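Local coordinates for protein endonuclease NucS (Pyrococcus abyssi, PDB 2VLD) that cleaves single-stranded 3' and 5' ends of branched DNA and works as a homodimer that binds single-stranded DNA and interacts with PCNA, at residues R2-K7 against S109-L114. The protein carries 2 engineered substitutions. Sequence-based numbering, arbitrary orientation.
Sequences RKVIIK and SLVVFL
Phe113 and Val4 form a non-hydrogen-bonded pair of two antiparallel strands, 4-7 and 106-113. Val4 CG2 meets the ring obliquely, 4.0 Å from Phe113 CD1. With CG anti to the backbone N (chi1 178°), the ring leaves the sheet beside Val4 and has the carbonyl of Lys3 at its edge, near the ring plane, with Lys3 O 3.3 Å from Phe113 CD1. That same oxygen accepts the backbone N-H of Leu114, and Lys3 O to Leu114 N measures 2.8 Å. Ile6 and Val111 share the face with Phe113. They lie side by side and point the same way, with Ile6 CG1 3.7 Å from Val111 CG2. On the other face Ile5 pairs with Val112. Ile5 also reaches diagonally, its side chain crossing that of Leu114 at a slant, with Ile5 CD1 3.6 Å from Leu114 CD1. The Lys3 chain runs extended past the Leu114 carbonyl, and its NZ forms a salt bridge with Asp51 of the second subunit.

The backbones are joined by two nearly equal bonds at the Ile5-Val112 pair. Ile5 N to Val112 O is 2.9 Å, and the return bond from Val112 N to Ile5 O has the same length. At Lys7 and Leu110 the pair opens: Lys7 N to Leu110 O is 3.2 Å, and the return bond is weak.

The Phe113 ring also packs edge-to-face on Phe32 of the second subunit. Replacing Phe113 by an alanine is likely to leave Val4 CG2 without its aromatic neighbour and to lose the ring contact between subunits. Leu110, Val112 and Leu114 touch helix 12-25 instead. Strand 4-7 thus extends, by an antiparallel ladder, the beta-sheet of the PH-like N-terminal domain, with the helix on one face and the dimer partner on the other.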
ATOM      1  N   ARG A   2     -18.160 -13.194  -7.515  1.00 96.15           N
ATOM      2  CA  ARG A   2     -16.951 -13.550  -8.265  1.00 93.45           C
ATOM      3  C   ARG A   2     -15.700 -13.125  -7.489  1.00 90.40           C
ATOM      4  O   ARG A   2     -15.537 -13.539  -6.334  1.00 90.56           O
ATOM      5  CB  ARG A   2     -16.950 -13.088  -9.736  1.00 93.66           C
ATOM      6  CG  ARG A   2     -16.447 -14.215 -10.662  1.00 94.65           C
ATOM      7  CD  ARG A   2     -16.228 -13.802 -12.116  1.00 95.25           C
ATOM      8  NE  ARG A   2     -14.810 -13.549 -12.418  1.00 99.54           N
ATOM      9  CZ  ARG A   2     -14.203 -13.849 -13.574  1.00100.73           C
ATOM     10  NH1 ARG A   2     -14.875 -14.441 -14.566  1.00101.20           N
ATOM     11  NH2 ARG A   2     -12.912 -13.566 -13.739  1.00100.63           N
ATOM     12  N   LYS A   3     -14.832 -12.310  -8.083  1.00 85.89           N
ATOM     13  CA  LYS A   3     -13.570 -11.980  -7.412  1.00 82.86           C
ATOM     14  C   LYS A   3     -13.612 -10.708  -6.571  1.00 81.43           C
ATOM     15  O   LYS A   3     -12.762 -10.499  -5.712  1.00 81.29           O
ATOM     16  CB  LYS A   3     -12.401 -11.973  -8.403  1.00 82.51           C
ATOM     17  CG  LYS A   3     -11.969 -13.375  -8.791  1.00 81.28           C
ATOM     18  CD  LYS A   3     -10.564 -13.431  -9.361  1.00 80.32           C
ATOM     19  CE  LYS A   3     -10.130 -14.884  -9.534  1.00 79.34           C
ATOM     20  NZ  LYS A   3      -8.830 -15.047 -10.249  1.00 78.27           N
ATOM     21  N   VAL A   4     -14.619  -9.876  -6.800  1.00 79.75           N
ATOM     22  CA  VAL A   4     -14.787  -8.654  -6.031  1.00 78.36           C
ATOM     23  C   VAL A   4     -16.169  -8.613  -5.383  1.00 77.96           C
ATOM     24  O   VAL A   4     -17.184  -8.766  -6.060  1.00 77.90           O
ATOM     25  CB  VAL A   4     -14.537  -7.401  -6.916  1.00 78.18           C
ATOM     26  CG1 VAL A   4     -15.446  -6.231  -6.525  1.00 77.70           C
ATOM     27  CG2 VAL A   4     -13.078  -6.999  -6.859  1.00 77.11           C
ATOM     28  N   ILE A   5     -16.204  -8.431  -4.069  1.00 77.48           N
ATOM     29  CA  ILE A   5     -17.461  -8.189  -3.371  1.00 77.16           C
ATOM     30  C   ILE A   5     -17.394  -6.821  -2.712  1.00 77.64           C
ATOM     31  O   ILE A   5     -16.420  -6.496  -2.042  1.00 77.73           O
ATOM     32  CB  ILE A   5     -17.754  -9.274  -2.327  1.00 76.73           C
ATOM     33  CG1 ILE A   5     -17.784 -10.644  -2.990  1.00 75.67           C
ATOM     34  CG2 ILE A   5     -19.085  -9.017  -1.644  1.00 76.66           C
ATOM     35  CD1 ILE A   5     -16.933 -11.638  -2.298  1.00 75.00           C
ATOM     36  N   ILE A   6     -18.429  -6.022  -2.925  1.00 78.40           N
ATOM     37  CA  ILE A   6     -18.475  -4.667  -2.412  1.00 79.52           C
ATOM     38  C   ILE A   6     -19.736  -4.438  -1.589  1.00 80.87           C
ATOM     39  O   ILE A   6     -20.794  -4.998  -1.888  1.00 80.95           O
ATOM     40  CB  ILE A   6     -18.456  -3.655  -3.566  1.00 79.29           C
ATOM     41  CG1 ILE A   6     -17.111  -3.696  -4.285  1.00 79.24           C
ATOM     42  CG2 ILE A   6     -18.772  -2.246  -3.065  1.00 78.80           C
ATOM     43  CD1 ILE A   6     -17.110  -3.032  -5.640  1.00 79.55           C
ATOM     44  N   LYS A   7     -19.606  -3.622  -0.546  1.00 82.53           N
ATOM     45  CA  LYS A   7     -20.755  -3.075   0.151  1.00 84.30           C
ATOM     46  C   LYS A   7     -20.545  -1.562   0.211  1.00 85.21           C
ATOM     47  O   LYS A   7     -19.659  -1.091   0.929  1.00 85.12           O
ATOM     48  CB  LYS A   7     -20.878  -3.693   1.546  1.00 84.43           C
ATOM     49  CG  LYS A   7     -22.284  -4.189   1.915  1.00 85.78           C
ATOM     50  CD  LYS A   7     -22.630  -5.516   1.211  1.00 88.30           C
ATOM     51  CE  LYS A   7     -23.568  -6.403   2.040  1.00 88.74           C
ATOM     52  NZ  LYS A   7     -24.970  -5.903   2.103  1.00 88.99           N
ATOM     53  N   SER A 109     -16.907   2.364   2.462  1.00 69.21           N
ATOM     54  CA  SER A 109     -17.018   1.139   1.679  1.00 67.58           C
ATOM     55  C   SER A 109     -15.994   0.113   2.105  1.00 66.40           C
ATOM     56  O   SER A 109     -14.914   0.454   2.577  1.00 66.50           O
ATOM     57  CB  SER A 109     -16.841   1.410   0.181  1.00 67.55           C
ATOM     58  OG  SER A 109     -16.659   0.192  -0.523  1.00 67.12           O
ATOM     59  N   LEU A 110     -16.351  -1.144   1.906  1.00 64.94           N
ATOM     60  CA  LEU A 110     -15.465  -2.254   2.136  1.00 63.89           C
ATOM     61  C   LEU A 110     -15.481  -3.108   0.876  1.00 63.74           C
ATOM     62  O   LEU A 110     -16.530  -3.325   0.281  1.00 63.84           O
ATOM     63  CB  LEU A 110     -15.936  -3.049   3.357  1.00 63.26           C
ATOM     64  CG  LEU A 110     -15.103  -4.220   3.885  1.00 61.97           C
ATOM     65  CD1 LEU A 110     -15.508  -4.569   5.310  1.00 59.23           C
ATOM     66  CD2 LEU A 110     -15.228  -5.443   2.978  1.00 60.29           C
ATOM     67  N   VAL A 111     -14.310  -3.582   0.472  1.00 63.71           N
ATOM     68  CA  VAL A 111     -14.173  -4.437  -0.702  1.00 63.66           C
ATOM     69  C   VAL A 111     -13.379  -5.703  -0.354  1.00 64.16           C
ATOM     70  O   VAL A 111     -12.250  -5.625   0.163  1.00 64.36           O
ATOM     71  CB  VAL A 111     -13.448  -3.697  -1.843  1.00 63.53           C
ATOM     72  CG1 VAL A 111     -13.195  -4.635  -3.010  1.00 63.62           C
ATOM     73  CG2 VAL A 111     -14.236  -2.470  -2.291  1.00 62.94           C
ATOM     74  N   VAL A 112     -13.970  -6.862  -0.626  1.00 64.33           N
ATOM     75  CA  VAL A 112     -13.253  -8.128  -0.512  1.00 64.78           C
ATOM     76  C   VAL A 112     -12.783  -8.475  -1.909  1.00 65.55           C
ATOM     77  O   VAL A 112     -13.535  -8.347  -2.874  1.00 65.77           O
ATOM     78  CB  VAL A 112     -14.141  -9.274   0.035  1.00 64.63           C
ATOM     79  CG1 VAL A 112     -13.342 -10.563   0.200  1.00 63.43           C
ATOM     80  CG2 VAL A 112     -14.769  -8.876   1.358  1.00 64.77           C
ATOM     81  N   PHE A 113     -11.528  -8.895  -2.013  1.00 66.60           N
ATOM     82  CA  PHE A 113     -10.928  -9.209  -3.296  1.00 67.66           C
ATOM     83  C   PHE A 113     -10.295 -10.584  -3.226  1.00 68.56           C
ATOM     84  O   PHE A 113      -9.203 -10.751  -2.704  1.00 68.62           O
ATOM     85  CB  PHE A 113      -9.913  -8.137  -3.677  1.00 67.54           C
ATOM     86  CG  PHE A 113      -9.208  -8.394  -4.973  1.00 68.37           C
ATOM     87  CD1 PHE A 113      -9.816  -9.117  -5.998  1.00 69.34           C
ATOM     88  CD2 PHE A 113      -7.931  -7.877  -5.187  1.00 68.54           C
ATOM     89  CE1 PHE A 113      -9.145  -9.342  -7.211  1.00 68.70           C
ATOM     90  CE2 PHE A 113      -7.257  -8.086  -6.403  1.00 67.78           C
ATOM     91  CZ  PHE A 113      -7.867  -8.818  -7.413  1.00 67.97           C
ATOM     92  N   LEU A 114     -11.007 -11.570  -3.752  1.00 69.83           N
ATOM     93  CA  LEU A 114     -10.565 -12.949  -3.702  1.00 71.26           C
ATOM     94  C   LEU A 114      -9.515 -13.157  -4.776  1.00 71.97           C
ATOM     95  O   LEU A 114      -9.804 -13.620  -5.884  1.00 72.19           O
ATOM     96  CB  LEU A 114     -11.757 -13.885  -3.886  1.00 71.50           C
ATOM     97  CG  LEU A 114     -12.867 -13.605  -2.876  1.00 72.29           C
ATOM     98  CD1 LEU A 114     -14.239 -13.680  -3.523  1.00 72.40           C
ATOM     99  CD2 LEU A 114     -12.751 -14.552  -1.717  1.00 73.66           C
TER